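Local atomic coordinates of N-acylglucosamine 2-epimerase (Marinomonas mediterranea, PDB entry 5X32), a protein that catalyses the reversible isomerization of D-mannose to D-fructose and, with lower efficiency, also isomerizes D-lyxose. Residues A[14-17]-A[18-22]; A[341-345]-A[346-350]. All blocks are in the same frame, centred on the assembly; numbering follows the deposited sequence.

Interaction 1: A[14-17]-A[18-22]; sequences AHIE and KTMAF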
ATOM      1  N   ALA A  14      18.828   5.490   6.201  1.00 58.59           N
ATOM      2  CA  ALA A  14      19.269   6.729   5.563  1.00 49.06           C
ATOM      3  C   ALA A  14      18.268   7.178   4.502  1.00 54.16           C
ATOM      4  O   ALA A  14      17.878   8.361   4.439  1.00 57.65           O
ATOM      5  CB  ALA A  14      20.619   6.543   4.960  1.00 39.86           C
ATOM      6  N   HIS A  15      17.859   6.220   3.674  1.00 48.82           N
ATOM      7  CA  HIS A  15      16.908   6.464   2.601  1.00 46.30           C
ATOM      8  C   HIS A  15      15.543   6.875   3.126  1.00 52.28           C
ATOM      9  O   HIS A  15      14.897   7.796   2.588  1.00 48.98           O
ATOM     10  CB  HIS A  15      16.768   5.231   1.727  1.00 49.61           C
ATOM     11  CG  HIS A  15      15.650   5.327   0.746  1.00 44.01           C
ATOM     12  ND1 HIS A  15      15.733   6.073  -0.407  1.00 47.88           N
ATOM     13  CD2 HIS A  15      14.400   4.808   0.771  1.00 41.94           C
ATOM     14  CE1 HIS A  15      14.591   5.992  -1.066  1.00 45.67           C
ATOM     15  NE2 HIS A  15      13.763   5.235  -0.369  1.00 49.19           N
ATOM     16  N   ILE A  16      15.090   6.172   4.161  1.00 52.64           N
ATOM     17  CA  ILE A  16      13.841   6.551   4.791  1.00 56.68           C
ATOM     18  C   ILE A  16      13.979   7.974   5.326  1.00 55.89           C
ATOM     19  O   ILE A  16      13.103   8.804   5.113  1.00 49.70           O
ATOM     20  CB  ILE A  16      13.433   5.607   5.928  1.00 51.60           C
ATOM     21  CG1 ILE A  16      13.106   4.221   5.374  1.00 54.25           C
ATOM     22  CG2 ILE A  16      12.216   6.165   6.629  1.00 47.71           C
ATOM     23  CD1 ILE A  16      12.872   3.169   6.451  1.00 57.13           C
ATOM     24  N   GLU A  17      15.106   8.273   5.960  1.00 56.17           N
ATOM     25  CA  GLU A  17      15.255   9.589   6.577  1.00 60.03           C
ATOM     26  C   GLU A  17      15.227  10.687   5.509  1.00 54.90           C
ATOM     27  O   GLU A  17      14.626  11.755   5.721  1.00 54.30           O
ATOM     28  CB  GLU A  17      16.540   9.659   7.419  1.00 54.53           C
ATOM     29  CG  GLU A  17      17.010  11.064   7.716  1.00 63.29           C
ATOM     30  CD  GLU A  17      18.317  11.106   8.504  1.00 75.09           C
ATOM     31  OE1 GLU A  17      19.387  10.753   7.944  1.00 84.82           O
ATOM     32  OE2 GLU A  17      18.269  11.466   9.700  1.00 71.40           O
ATOM     33  N   LYS A  18      15.774  10.400   4.330  1.00 54.08           N
ATOM     34  CA  LYS A  18      15.819  11.445   3.310  1.00 57.97           C
ATOM     35  C   LYS A  18      14.415  11.608   2.685  1.00 58.71           C
ATOM     36  O   LYS A  18      13.980  12.742   2.337  1.00 57.05           O
ATOM     37  CB  LYS A  18      16.903  11.142   2.257  1.00 51.17           C
ATOM     38  CG  LYS A  18      17.195  12.321   1.302  1.00 60.15           C
ATOM     39  CD  LYS A  18      18.293  12.007   0.257  1.00 63.53           C
ATOM     40  CE  LYS A  18      18.763  13.272  -0.513  1.00 69.43           C
ATOM     41  NZ  LYS A  18      19.860  14.062   0.165  1.00 84.92           N
ATOM     42  N   THR A  19      13.665  10.506   2.642  1.00 50.97           N
ATOM     43  CA  THR A  19      12.302  10.593   2.138  1.00 53.46           C
ATOM     44  C   THR A  19      11.411  11.367   3.102  1.00 51.67           C
ATOM     45  O   THR A  19      10.611  12.200   2.686  1.00 52.91           O
ATOM     46  CB  THR A  19      11.708   9.207   1.890  1.00 58.52           C
ATOM     47  OG1 THR A  19      12.393   8.611   0.783  1.00 59.67           O
ATOM     48  CG2 THR A  19      10.213   9.296   1.570  1.00 51.59           C
ATOM     49  N   MET A  20      11.578  11.108   4.389  1.00 52.64           N
ATOM     50  CA  MET A  20      10.834  11.817   5.417  1.00 55.86           C
ATOM     51  C   MET A  20      11.122  13.306   5.282  1.00 62.55           C
ATOM     52  O   MET A  20      10.210  14.145   5.379  1.00 52.85           O
ATOM     53  CB  MET A  20      11.211  11.315   6.813  1.00 48.36           C
ATOM     54  CG  MET A  20      10.504  10.050   7.236  1.00 48.70           C
ATOM     55  SD  MET A  20       8.720  10.238   7.166  1.00 62.56           S
ATOM     56  CE  MET A  20       8.415  11.224   8.631  1.00 62.29           C
ATOM     57  N   ALA A  21      12.397  13.619   5.038  1.00 56.94           N
ATOM     58  CA  ALA A  21      12.825  15.012   4.964  1.00 53.79           C
ATOM     59  C   ALA A  21      12.238  15.730   3.754  1.00 54.44           C
ATOM     60  O   ALA A  21      12.118  16.948   3.781  1.00 56.38           O
ATOM     61  CB  ALA A  21      14.316  15.103   4.955  1.00 50.70           C
ATOM     62  N   PHE A  22      11.927  15.006   2.673  1.00 59.08           N
ATOM     63  CA  PHE A  22      11.239  15.652   1.535  1.00 52.61           C
ATOM     64  C   PHE A  22       9.838  16.149   1.900  1.00 56.51           C
ATOM     65  O   PHE A  22       9.402  17.173   1.378  1.00 58.71           O
ATOM     66  CB  PHE A  22      11.126  14.722   0.321  1.00 53.47           C
ATOM     67  CG  PHE A  22      10.203  15.245  -0.769  1.00 49.06           C
ATOM     68  CD1 PHE A  22      10.654  16.158  -1.701  1.00 53.39           C
ATOM     69  CD2 PHE A  22       8.883  14.816  -0.851  1.00 47.92           C
ATOM     70  CE1 PHE A  22       9.808  16.632  -2.697  1.00 55.72           C
ATOM     71  CE2 PHE A  22       8.031  15.293  -1.837  1.00 43.16           C
ATOM     72  CZ  PHE A  22       8.498  16.196  -2.762  1.00 48.96           C
TER
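Thr19 meets His15 one helical turn earlier, and its side chain can be followed atom by atom. Thr19 CB lies 3.5 Å from Ile16 O and almost as near His15 O. From there OG1 turns back along the helix: it stands anti to the carbonyl carbon and beside the backbone N (chi1 -69°), which brings it 3.2 Å from His15 O, to which it donates a hydrogen bond. His15 O also accepts Thr19 N at 3.0 Å. The two donors come from opposite faces of the carbonyl plane, OG1 tilted 31° out of it and N by 26°, so one residue grips this acceptor twice and the buried hydroxyl has a partner within its own helix. Thr19 OG1 also sits over one face of the His15 imidazole, toward the rim, 3.8 Å from His15 NE2. On the neighbouring flank Ile16 CG2 packs against Met20 CG at 4.3 Å, and Met20 N donates to Ile16 O at 2.9 Å in a nearly straight bond. Beyond the helix, Ile16 and Met20 lean on helix 379-390, and Met20 also on helix 52-69. A threonine hydroxyl bonded to the carbonyl four residues back is a familiar feature of alpha-helices, here within helix 9-23 on its buried side.

Interaction 2: A[341-345]-A[346-350]; sequences WEFSW and NHMID
Phe343 and His347 lie one turn apart with their side chains crossing at about a right angle, while the ring planes are inclined by 33° and the centroids stand 5.3 Å apart. His347 CB covers one face of the phenyl ring near its rim, and His347 CD2 comes 3.8 Å from Phe343 CD1. Across the same ring, the other ortho-meta side is taken by Met348: its CG is 3.7 Å from Phe343 CE2, and SD lies 4.9 Å from the ring centroid, 62° off the normal, an oblique Met-aromatic contact. The bend at chi2 (-57°) brings Met348 SD beside the phenyl ring. An alanine in place of Phe343 would probably deprive Met348 SD of its aromatic partner and open a gap beside His347. On another flank Ile349 CD1 approaches both indoles obliquely, 4.0 Å from Trp341 CZ3 and equally near Trp345 CE3. The backbone frames these contacts: Ser344 O accepts Met348 N at 2.9 Å, and Ile349 N bonds weakly to the same oxygen. Ser344 OG instead bonds to Leu340 O, and Asn346 ND2 to Tyr3 OH. This is the C-terminal end of helix 331-347, where the chain leaves the helix for a loop and hydrophobic side chains pack back on the last turn.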
ATOM      1  N   TRP A 341      16.498  -2.633  -6.476  1.00 54.12           N
ATOM      2  CA  TRP A 341      17.114  -1.462  -5.873  1.00 53.19           C
ATOM      3  C   TRP A 341      18.017  -0.702  -6.862  1.00 55.52           C
ATOM      4  O   TRP A 341      18.042   0.524  -6.852  1.00 53.95           O
ATOM      5  CB  TRP A 341      17.910  -1.850  -4.629  1.00 54.78           C
ATOM      6  CG  TRP A 341      17.114  -1.737  -3.370  1.00 52.86           C
ATOM      7  CD1 TRP A 341      16.649  -2.767  -2.603  1.00 54.04           C
ATOM      8  CD2 TRP A 341      16.662  -0.521  -2.729  1.00 57.59           C
ATOM      9  NE1 TRP A 341      15.941  -2.275  -1.525  1.00 58.59           N
ATOM     10  CE2 TRP A 341      15.936  -0.903  -1.577  1.00 57.20           C
ATOM     11  CE3 TRP A 341      16.812   0.848  -3.011  1.00 56.72           C
ATOM     12  CZ2 TRP A 341      15.358   0.033  -0.708  1.00 54.09           C
ATOM     13  CZ3 TRP A 341      16.223   1.784  -2.137  1.00 55.67           C
ATOM     14  CH2 TRP A 341      15.511   1.366  -1.007  1.00 55.30           C
ATOM     15  N   GLU A 342      18.772  -1.410  -7.698  1.00 56.48           N
ATOM     16  CA  GLU A 342      19.646  -0.728  -8.655  1.00 56.99           C
ATOM     17  C   GLU A 342      18.817   0.119  -9.602  1.00 52.22           C
ATOM     18  O   GLU A 342      19.071   1.318  -9.749  1.00 50.28           O
ATOM     19  CB  GLU A 342      20.515  -1.723  -9.419  1.00 53.74           C
ATOM     20  CG  GLU A 342      21.694  -2.199  -8.584  1.00 61.93           C
ATOM     21  CD  GLU A 342      22.384  -3.443  -9.143  1.00 72.42           C
ATOM     22  OE1 GLU A 342      22.102  -3.842 -10.300  1.00 72.74           O
ATOM     23  OE2 GLU A 342      23.203  -4.033  -8.401  1.00 73.02           O
ATOM     24  N   PHE A 343      17.794  -0.484 -10.198  1.00 47.53           N
ATOM     25  CA  PHE A 343      16.924   0.280 -11.080  1.00 49.58           C
ATOM     26  C   PHE A 343      16.349   1.498 -10.349  1.00 52.72           C
ATOM     27  O   PHE A 343      16.323   2.607 -10.898  1.00 55.41           O
ATOM     28  CB  PHE A 343      15.773  -0.581 -11.604  1.00 45.30           C
ATOM     29  CG  PHE A 343      14.710   0.216 -12.312  1.00 48.45           C
ATOM     30  CD1 PHE A 343      14.875   0.611 -13.624  1.00 51.46           C
ATOM     31  CD2 PHE A 343      13.567   0.624 -11.639  1.00 47.66           C
ATOM     32  CE1 PHE A 343      13.904   1.354 -14.275  1.00 53.16           C
ATOM     33  CE2 PHE A 343      12.598   1.360 -12.284  1.00 50.52           C
ATOM     34  CZ  PHE A 343      12.772   1.729 -13.608  1.00 52.12           C
ATOM     35  N   SER A 344      15.899   1.280  -9.113  1.00 46.74           N
ATOM     36  CA  SER A 344      15.294   2.343  -8.315  1.00 51.97           C
ATOM     37  C   SER A 344      16.239   3.519  -8.008  1.00 53.53           C
ATOM     38  O   SER A 344      15.868   4.697  -8.124  1.00 50.09           O
ATOM     39  CB  SER A 344      14.764   1.755  -7.006  1.00 46.07           C
ATOM     40  OG  SER A 344      13.700   0.858  -7.263  1.00 43.88           O
ATOM     41  N   TRP A 345      17.451   3.177  -7.603  1.00 50.38           N
ATOM     42  CA  TRP A 345      18.470   4.143  -7.266  1.00 55.12           C
ATOM     43  C   TRP A 345      18.832   4.978  -8.487  1.00 60.45           C
ATOM     44  O   TRP A 345      19.031   6.207  -8.390  1.00 56.35           O
ATOM     45  CB  TRP A 345      19.699   3.432  -6.730  1.00 58.44           C
ATOM     46  CG  TRP A 345      20.668   4.323  -6.048  1.00 59.79           C
ATOM     47  CD1 TRP A 345      21.903   4.689  -6.505  1.00 58.37           C
ATOM     48  CD2 TRP A 345      20.523   4.917  -4.756  1.00 54.22           C
ATOM     49  NE1 TRP A 345      22.523   5.494  -5.583  1.00 61.99           N
ATOM     50  CE2 TRP A 345      21.696   5.654  -4.501  1.00 59.81           C
ATOM     51  CE3 TRP A 345      19.508   4.916  -3.797  1.00 57.43           C
ATOM     52  CZ2 TRP A 345      21.884   6.382  -3.325  1.00 56.42           C
ATOM     53  CZ3 TRP A 345      19.697   5.634  -2.627  1.00 55.24           C
ATOM     54  CH2 TRP A 345      20.879   6.351  -2.399  1.00 55.30           C
ATOM     55  N   ASN A 346      18.910   4.303  -9.635  1.00 50.17           N
ATOM     56  CA  ASN A 346      19.297   4.962 -10.882  1.00 52.31           C
ATOM     57  C   ASN A 346      18.161   5.720 -11.594  1.00 52.37           C
ATOM     58  O   ASN A 346      18.429   6.492 -12.505  1.00 53.71           O
ATOM     59  CB  ASN A 346      19.903   3.934 -11.867  1.00 52.42           C
ATOM     60  CG  ASN A 346      21.209   3.357 -11.367  1.00 48.91           C
ATOM     61  OD1 ASN A 346      21.948   4.019 -10.654  1.00 60.15           O
ATOM     62  ND2 ASN A 346      21.499   2.128 -11.735  1.00 48.45           N
ATOM     63  N   HIS A 347      16.900   5.479 -11.241  1.00 52.41           N
ATOM     64  CA  HIS A 347      15.816   6.108 -12.012  1.00 53.35           C
ATOM     65  C   HIS A 347      14.566   6.615 -11.245  1.00 60.81           C
ATOM     66  O   HIS A 347      13.857   7.499 -11.740  1.00 61.49           O
ATOM     67  CB  HIS A 347      15.359   5.124 -13.090  1.00 55.89           C
ATOM     68  CG  HIS A 347      16.459   4.712 -14.014  1.00 62.70           C
ATOM     69  ND1 HIS A 347      16.910   5.518 -15.036  1.00 57.51           N
ATOM     70  CD2 HIS A 347      17.222   3.595 -14.046  1.00 53.83           C
ATOM     71  CE1 HIS A 347      17.893   4.906 -15.669  1.00 60.46           C
ATOM     72  NE2 HIS A 347      18.104   3.741 -15.084  1.00 58.57           N
ATOM     73  N   MET A 348      14.274   6.051 -10.072  1.00 52.40           N
ATOM     74  CA  MET A 348      13.031   6.361  -9.386  1.00 48.63           C
ATOM     75  C   MET A 348      13.238   7.366  -8.280  1.00 56.08           C
ATOM     76  O   MET A 348      12.308   8.079  -7.887  1.00 57.57           O
ATOM     77  CB  MET A 348      12.390   5.101  -8.788  1.00 55.90           C
ATOM     78  CG  MET A 348      12.059   3.998  -9.774  1.00 54.57           C
ATOM     79  SD  MET A 348      10.961   4.540 -11.084  1.00 66.76           S
ATOM     80  CE  MET A 348       9.397   4.591 -10.280  1.00 45.96           C
ATOM     81  N   ILE A 349      14.441   7.388  -7.734  1.00 52.96           N
ATOM     82  CA  ILE A 349      14.679   8.148  -6.522  1.00 52.63           C
ATOM     83  C   ILE A 349      15.313   9.511  -6.770  1.00 55.57           C
ATOM     84  O   ILE A 349      16.420   9.594  -7.283  1.00 61.12           O
ATOM     85  CB  ILE A 349      15.544   7.324  -5.589  1.00 52.12           C
ATOM     86  CG1 ILE A 349      14.742   6.095  -5.156  1.00 52.44           C
ATOM     87  CG2 ILE A 349      15.977   8.133  -4.405  1.00 46.61           C
ATOM     88  CD1 ILE A 349      15.528   5.068  -4.403  1.00 53.34           C
ATOM     89  N   ASP A 350      14.619  10.582  -6.381  1.00 59.48           N
ATOM     90  CA  ASP A 350      15.146  11.944  -6.567  1.00 61.19           C
ATOM     91  C   ASP A 350      16.224  12.196  -5.518  1.00 59.75           C
ATOM     92  O   ASP A 350      15.929  12.366  -4.330  1.00 56.45           O
ATOM     93  CB  ASP A 350      14.032  12.994  -6.458  1.00 62.11           C
ATOM     94  CG  ASP A 350      14.508  14.420  -6.775  1.00 61.72           C
ATOM     95  OD1 ASP A 350      15.713  14.709  -6.640  1.00 64.83           O
ATOM     96  OD2 ASP A 350      13.671  15.262  -7.172  1.00 56.56           O
TER

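In the fold
From the N terminus, interaction 1 comes first, within helix 9-23, and interaction 2 follows more than 300 residues later at the end of helix 331-347. Each joins adjoining segments, so neither closes a long loop; they stand in series, neither nesting nor crossing. Their centres are 14 Å apart, yet they touch: His15 CE1 lies 3.6 Å from Ile349 CD1, and His15 CD2 is 4.0 Å from Trp341 CH2, where the rings meet edge-to-face. The N-terminal helix is thereby tied to a late helix of the (alpha/alpha)6 barrel of the N-acylglucosamine 2-epimerase family. Thr19 and Met348 each lie about 10 Å, side chain to side chain, from His380, a probable proton donor/acceptor by similarity.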